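Local coordinates for putative immunoglobulin-blocking virulence protein (Mycoplasma mycoides subsp. capri, PDB 7ADK) that probably binds host antibodies and blocks their action, serving the mycoplasma as a virulence factor, at residues K298-S303 and E325-G330; V203-N208 and A318-A323. All blocks are in the same frame, centred on the assembly; numbering follows the deposited sequence.

Interaction 1: K298-S303 and E325-G330; sequences KIASTS and EIDSNG
Glu325 lies beside Lys298 where the two chains run in the same direction, joined by a single parallel beta bridge between Ile299 and Ile326. The CB of Glu325 rests 4.0 Å from the CB of Lys298. Its chi1 of 57° sets CG between the backbone N and the carbonyl carbon, and the chain beyond is extended, so the carboxylate reaches over Ala300, with OE2 3.5 Å from Ala300 CB. That same OE2 is hydrogen-bonded to the side-chain amide of Asn321, its polar partner.

Ile326 supplies both bonds of the bridge. Its N donates to Lys298 O at 2.8 Å, almost straight at 176°, while its O accepts from Ala300 N. The side chains of Ile299 and Ile326 meet obliquely, Ile299 CD1 coming 4.1 Å from Ile326 CB. Both pack on Ala189 of helix 182-194 and on Ile313, giving the bridge an apolar underside.

Asp327 follows, its CB 3.6 Å from Ala300 CB. Its CG stands anti to the backbone N (chi1 -160°), which carries the carboxylate toward the first turn of helix 301-308. A negative charge at this helix end would probably be favoured by the helix dipole. Here OD2 accepts from two donors: Ser303 OG, which reaches it at 2.8 Å on the anti side and close to the carboxylate plane, and the N of Ser328, which comes from above that plane. Together they would restrict rotation of the carboxylate. Ser303 OG has a second bond, from the indole NE1 of Trp331.

At Ser328 the side chain bonds within its own segment: Ser328 OG donates to Gly330 O at 2.8 Å, from above the carbonyl plane.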
loop_
_atom_site.group_PDB
_atom_site.type_symbol
_atom_site.label_atom_id
_atom_site.label_comp_id
_atom_site.label_asym_id
_atom_site.label_seq_id
_atom_site.Cartn_x
_atom_site.Cartn_y
_atom_site.Cartn_z
ATOM N N LYS A 298 -36.077 16.241 38.083
ATOM C CA LYS A 298 -36.127 17.448 37.224
ATOM C C LYS A 298 -35.488 17.162 35.865
ATOM O O LYS A 298 -34.397 16.600 35.811
ATOM C CB LYS A 298 -35.448 18.668 37.885
ATOM C CG LYS A 298 -36.255 19.224 39.064
ATOM C CD LYS A 298 -35.661 20.517 39.634
ATOM C CE LYS A 298 -36.520 21.114 40.762
ATOM N NZ LYS A 298 -36.674 20.203 41.924
ATOM N N ILE A 299 -36.122 17.605 34.779
ATOM C CA ILE A 299 -35.632 17.482 33.391
ATOM C C ILE A 299 -35.050 18.818 32.899
ATOM O O ILE A 299 -35.624 19.880 33.139
ATOM C CB ILE A 299 -36.749 16.977 32.449
ATOM C CG1 ILE A 299 -37.249 15.561 32.795
ATOM C CG2 ILE A 299 -36.324 17.009 30.972
ATOM C CD1 ILE A 299 -36.186 14.459 32.808
ATOM N N ALA A 300 -33.913 18.766 32.211
ATOM C CA ALA A 300 -33.206 19.913 31.645
ATOM C C ALA A 300 -33.902 20.551 30.424
ATOM O O ALA A 300 -34.654 19.909 29.693
ATOM C CB ALA A 300 -31.789 19.471 31.296
ATOM N N SER A 301 -33.619 21.835 30.187
ATOM C CA SER A 301 -34.370 22.704 29.268
ATOM C C SER A 301 -34.382 22.231 27.811
ATOM O O SER A 301 -35.395 22.363 27.138
ATOM C CB SER A 301 -33.784 24.120 29.358
ATOM O OG SER A 301 -34.586 25.091 28.725
ATOM N N THR A 302 -33.283 21.674 27.309
ATOM C CA THR A 302 -33.184 21.152 25.937
ATOM C C THR A 302 -33.909 19.821 25.798
ATOM O O THR A 302 -34.754 19.663 24.925
ATOM C CB THR A 302 -31.717 20.981 25.530
ATOM O OG1 THR A 302 -31.057 20.180 26.478
ATOM C CG2 THR A 302 -30.981 22.314 25.454
ATOM N N SER A 303 -33.653 18.873 26.699
ATOM C CA SER A 303 -34.312 17.566 26.709
ATOM C C SER A 303 -35.823 17.622 26.957
ATOM O O SER A 303 -36.526 16.684 26.601
ATOM C CB SER A 303 -33.631 16.654 27.715
ATOM O OG SER A 303 -32.351 16.322 27.236
ATOM N N GLU A 325 -30.269 18.327 37.455
ATOM C CA GLU A 325 -31.351 18.033 36.519
ATOM C C GLU A 325 -30.854 17.110 35.396
ATOM O O GLU A 325 -29.679 17.133 35.033
ATOM C CB GLU A 325 -31.945 19.354 36.003
ATOM C CG GLU A 325 -30.888 20.242 35.345
ATOM C CD GLU A 325 -31.434 21.571 34.818
ATOM O OE1 GLU A 325 -32.218 22.238 35.520
ATOM O OE2 GLU A 325 -31.082 21.965 33.688
ATOM N N ILE A 326 -31.748 16.265 34.888
ATOM C CA ILE A 326 -31.446 15.196 33.933
ATOM C C ILE A 326 -31.524 15.732 32.498
ATOM O O ILE A 326 -32.510 16.349 32.105
ATOM C CB ILE A 326 -32.380 13.990 34.149
ATOM C CG1 ILE A 326 -32.231 13.411 35.565
ATOM C CG2 ILE A 326 -32.127 12.906 33.103
ATOM C CD1 ILE A 326 -33.182 12.247 35.834
ATOM N N ASP A 327 -30.497 15.459 31.707
ATOM C CA ASP A 327 -30.273 15.909 30.331
ATOM C C ASP A 327 -29.734 14.734 29.496
ATOM O O ASP A 327 -29.426 13.682 30.053
ATOM C CB ASP A 327 -29.304 17.099 30.381
ATOM C CG ASP A 327 -29.328 17.979 29.128
ATOM O OD1 ASP A 327 -28.656 19.036 29.148
ATOM O OD2 ASP A 327 -30.052 17.650 28.160
ATOM N N SER A 328 -29.626 14.836 28.174
ATOM C CA SER A 328 -29.051 13.743 27.376
ATOM C C SER A 328 -28.345 14.201 26.107
ATOM O O SER A 328 -28.514 15.325 25.644
ATOM C CB SER A 328 -30.084 12.643 27.086
ATOM O OG SER A 328 -30.950 12.952 26.026
ATOM N N ASN A 329 -27.525 13.307 25.557
ATOM C CA ASN A 329 -26.955 13.408 24.215
ATOM C C ASN A 329 -27.616 12.406 23.242
ATOM O O ASN A 329 -26.972 11.905 22.328
ATOM C CB ASN A 329 -25.417 13.338 24.312
ATOM C CG ASN A 329 -24.854 12.067 24.931
ATOM O OD1 ASN A 329 -25.379 10.975 24.808
ATOM N ND2 ASN A 329 -23.737 12.165 25.614
ATOM N N GLY A 330 -28.889 12.064 23.462
ATOM C CA GLY A 330 -29.603 11.042 22.694
ATOM C C GLY A 330 -31.051 10.833 23.129
ATOM O O GLY A 330 -31.346 10.734 24.323
#

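Interaction 2: V203-N208 and A318-A323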
loop_
_atom_site.group_PDB
_atom_site.type_symbol
_atom_site.label_atom_id
_atom_site.label_comp_id
_atom_site.label_asym_id
_atom_site.label_seq_id
_atom_site.Cartn_x
_atom_site.Cartn_y
_atom_site.Cartn_z
ATOM N N VAL A 203 -28.342 0.148 31.884
ATOM C CA VAL A 203 -27.440 1.274 31.564
ATOM C C VAL A 203 -28.026 2.646 31.950
ATOM O O VAL A 203 -27.621 3.659 31.393
ATOM C CB VAL A 203 -26.917 1.234 30.106
ATOM C CG1 VAL A 203 -25.927 0.103 29.872
ATOM C CG2 VAL A 203 -28.008 1.131 29.057
ATOM N N GLY A 204 -28.947 2.709 32.914
ATOM C CA GLY A 204 -29.475 3.961 33.475
ATOM C C GLY A 204 -28.524 4.617 34.472
ATOM O O GLY A 204 -27.543 4.014 34.895
ATOM N N LEU A 205 -28.782 5.859 34.883
ATOM C CA LEU A 205 -27.836 6.611 35.721
ATOM C C LEU A 205 -27.523 5.964 37.078
ATOM O O LEU A 205 -26.383 6.046 37.520
ATOM C CB LEU A 205 -28.328 8.052 35.926
ATOM C CG LEU A 205 -27.980 8.958 34.743
ATOM C CD1 LEU A 205 -28.861 10.201 34.726
ATOM C CD2 LEU A 205 -26.522 9.391 34.828
ATOM N N PHE A 206 -28.479 5.299 37.723
ATOM C CA PHE A 206 -28.272 4.607 39.002
ATOM C C PHE A 206 -28.590 3.120 38.898
ATOM O O PHE A 206 -28.920 2.473 39.892
ATOM C CB PHE A 206 -29.024 5.307 40.140
ATOM C CG PHE A 206 -28.744 6.786 40.245
ATOM C CD1 PHE A 206 -27.425 7.262 40.266
ATOM C CD2 PHE A 206 -29.799 7.701 40.244
ATOM C CE1 PHE A 206 -27.160 8.635 40.258
ATOM C CE2 PHE A 206 -29.537 9.073 40.230
ATOM C CZ PHE A 206 -28.220 9.543 40.229
ATOM N N ASN A 207 -28.478 2.574 37.689
ATOM C CA ASN A 207 -28.504 1.147 37.413
ATOM C C ASN A 207 -27.679 0.850 36.150
ATOM O O ASN A 207 -28.215 0.807 35.045
ATOM C CB ASN A 207 -29.947 0.669 37.304
ATOM C CG ASN A 207 -30.072 -0.800 37.036
ATOM O OD1 ASN A 207 -29.239 -1.573 37.264
ATOM N ND2 ASN A 207 -31.092 -1.241 36.557
ATOM N N ASN A 208 -26.368 0.691 36.311
ATOM C CA ASN A 208 -25.432 0.400 35.230
ATOM C C ASN A 208 -24.217 -0.369 35.742
ATOM O O ASN A 208 -23.945 -0.400 36.930
ATOM C CB ASN A 208 -25.029 1.679 34.475
ATOM C CG ASN A 208 -24.203 2.651 35.284
ATOM O OD1 ASN A 208 -23.057 2.393 35.612
ATOM N ND2 ASN A 208 -24.748 3.792 35.609
ATOM N N ALA A 318 -28.395 9.482 28.894
ATOM C CA ALA A 318 -28.740 10.385 29.981
ATOM C C ALA A 318 -27.517 10.800 30.799
ATOM O O ALA A 318 -26.748 9.941 31.227
ATOM C CB ALA A 318 -29.781 9.711 30.870
ATOM N N PHE A 319 -27.396 12.086 31.104
ATOM C CA PHE A 319 -26.421 12.643 32.040
ATOM C C PHE A 319 -27.096 13.641 32.984
ATOM O O PHE A 319 -28.216 14.076 32.757
ATOM C CB PHE A 319 -25.221 13.251 31.291
ATOM C CG PHE A 319 -25.461 14.560 30.561
ATOM C CD1 PHE A 319 -25.869 14.539 29.222
ATOM C CD2 PHE A 319 -25.238 15.792 31.200
ATOM C CE1 PHE A 319 -26.052 15.746 28.528
ATOM C CE2 PHE A 319 -25.433 16.998 30.508
ATOM C CZ PHE A 319 -25.836 16.974 29.169
ATOM N N ILE A 320 -26.427 13.994 34.069
ATOM C CA ILE A 320 -26.881 15.004 35.031
ATOM C C ILE A 320 -26.071 16.275 34.771
ATOM O O ILE A 320 -24.843 16.212 34.791
ATOM C CB ILE A 320 -26.634 14.471 36.462
ATOM C CG1 ILE A 320 -27.426 13.180 36.754
ATOM C CG2 ILE A 320 -26.967 15.519 37.525
ATOM C CD1 ILE A 320 -26.754 12.291 37.780
ATOM N N ASN A 321 -26.698 17.421 34.517
ATOM C CA ASN A 321 -25.942 18.668 34.347
ATOM C C ASN A 321 -25.715 19.382 35.692
ATOM O O ASN A 321 -26.110 18.909 36.755
ATOM C CB ASN A 321 -26.547 19.547 33.236
ATOM C CG ASN A 321 -27.784 20.343 33.592
ATOM O OD1 ASN A 321 -27.865 20.995 34.612
ATOM N ND2 ASN A 321 -28.753 20.383 32.716
ATOM N N GLU A 322 -25.076 20.544 35.638
ATOM C CA GLU A 322 -24.638 21.350 36.782
ATOM C C GLU A 322 -25.747 21.677 37.790
ATOM O O GLU A 322 -25.481 21.760 38.980
ATOM C CB GLU A 322 -24.041 22.678 36.278
ATOM C CG GLU A 322 -22.786 22.561 35.400
ATOM C CD GLU A 322 -23.023 22.089 33.956
ATOM O OE1 GLU A 322 -24.171 22.126 33.465
ATOM O OE2 GLU A 322 -22.054 21.677 33.287
ATOM N N ALA A 323 -26.990 21.855 37.347
ATOM C CA ALA A 323 -28.096 22.355 38.168
ATOM C C ALA A 323 -28.927 21.270 38.886
ATOM O O ALA A 323 -30.011 21.554 39.394
ATOM C CB ALA A 323 -28.947 23.274 37.290
#
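Leu205 CG and Ile320 CG1 each stand beside their own backbone N and anti to the carbonyl carbon, with chi1 at -82° and -62°, and these torsions send the two branched ends to meet obliquely. Leu205 lays both methyls against one side of strand 318-320. Its CD1 sits 4.0 Å from Ala318 CB and 3.9 Å from Ile320 CG1, bridging two side chains that project from one side of the strand, while Phe319, between them, points its side chain away. The other methyl, CD2, comes to 3.6 Å from Ala318 O.

Phe206 adds a smaller contact at the far end of its ring, where CZ lies 4.0 Å from Ile320 CD1. The two side chains cross at about a right angle. Around the same ring, Phe211 and Phe296 meet it with inclined planes, and Phe296 also touches Ile320, so Ile320 borders two of these aromatic rings, Phe206 and Phe296.

Leu205 and Phe206 are the two central residues of a type I beta turn running from Gly204 to Asn207. The turn directs Leu205 at the strand, while Phe206 reaches it only through the CZ end of its ring. Gly204 O takes the turn bond from Asn207 N and a second from Asn208 ND2, the latter at 2.9 Å and nearly straight (169°). Asn208 also serves as the N-cap of helix 209-218, tying the turn to the helix that follows.

Arg248 of helix 247-253 spans the two segments, with NE bonded to Ala318 O and NH1 to Val203 O. Between the segments themselves there is no hydrogen bond. Their direct cohesion is therefore apolar, depending on how the leucine, isoleucine and phenylalanine surfaces fit, while polar bonds within the turn, to Arg248 and to other neighbours such as Tyr249 help to hold each segment.

How the interactions relate
The centres of the two interactions are 10 Å apart, in a part of the chain about 30 Å from its overall centre. Their segments alternate in sequence: 203-208, 298-303, 318-323, then 325-330. Strands 318-320 and 326-332 are consecutive, antiparallel neighbours in a three-stranded sheet, and a probable hydrogen bond from Phe319 N to Asp327 O (2.8 Å) connects the interactions directly. Ala300 CB also packs against Asn321 ND2. Helix 182-194 touches side chains of both. The small sheet thus gathers the lead-in to helix 301-308 on one hand and the 204-207 turn on the other, joining sequence-distant pieces into one compact region.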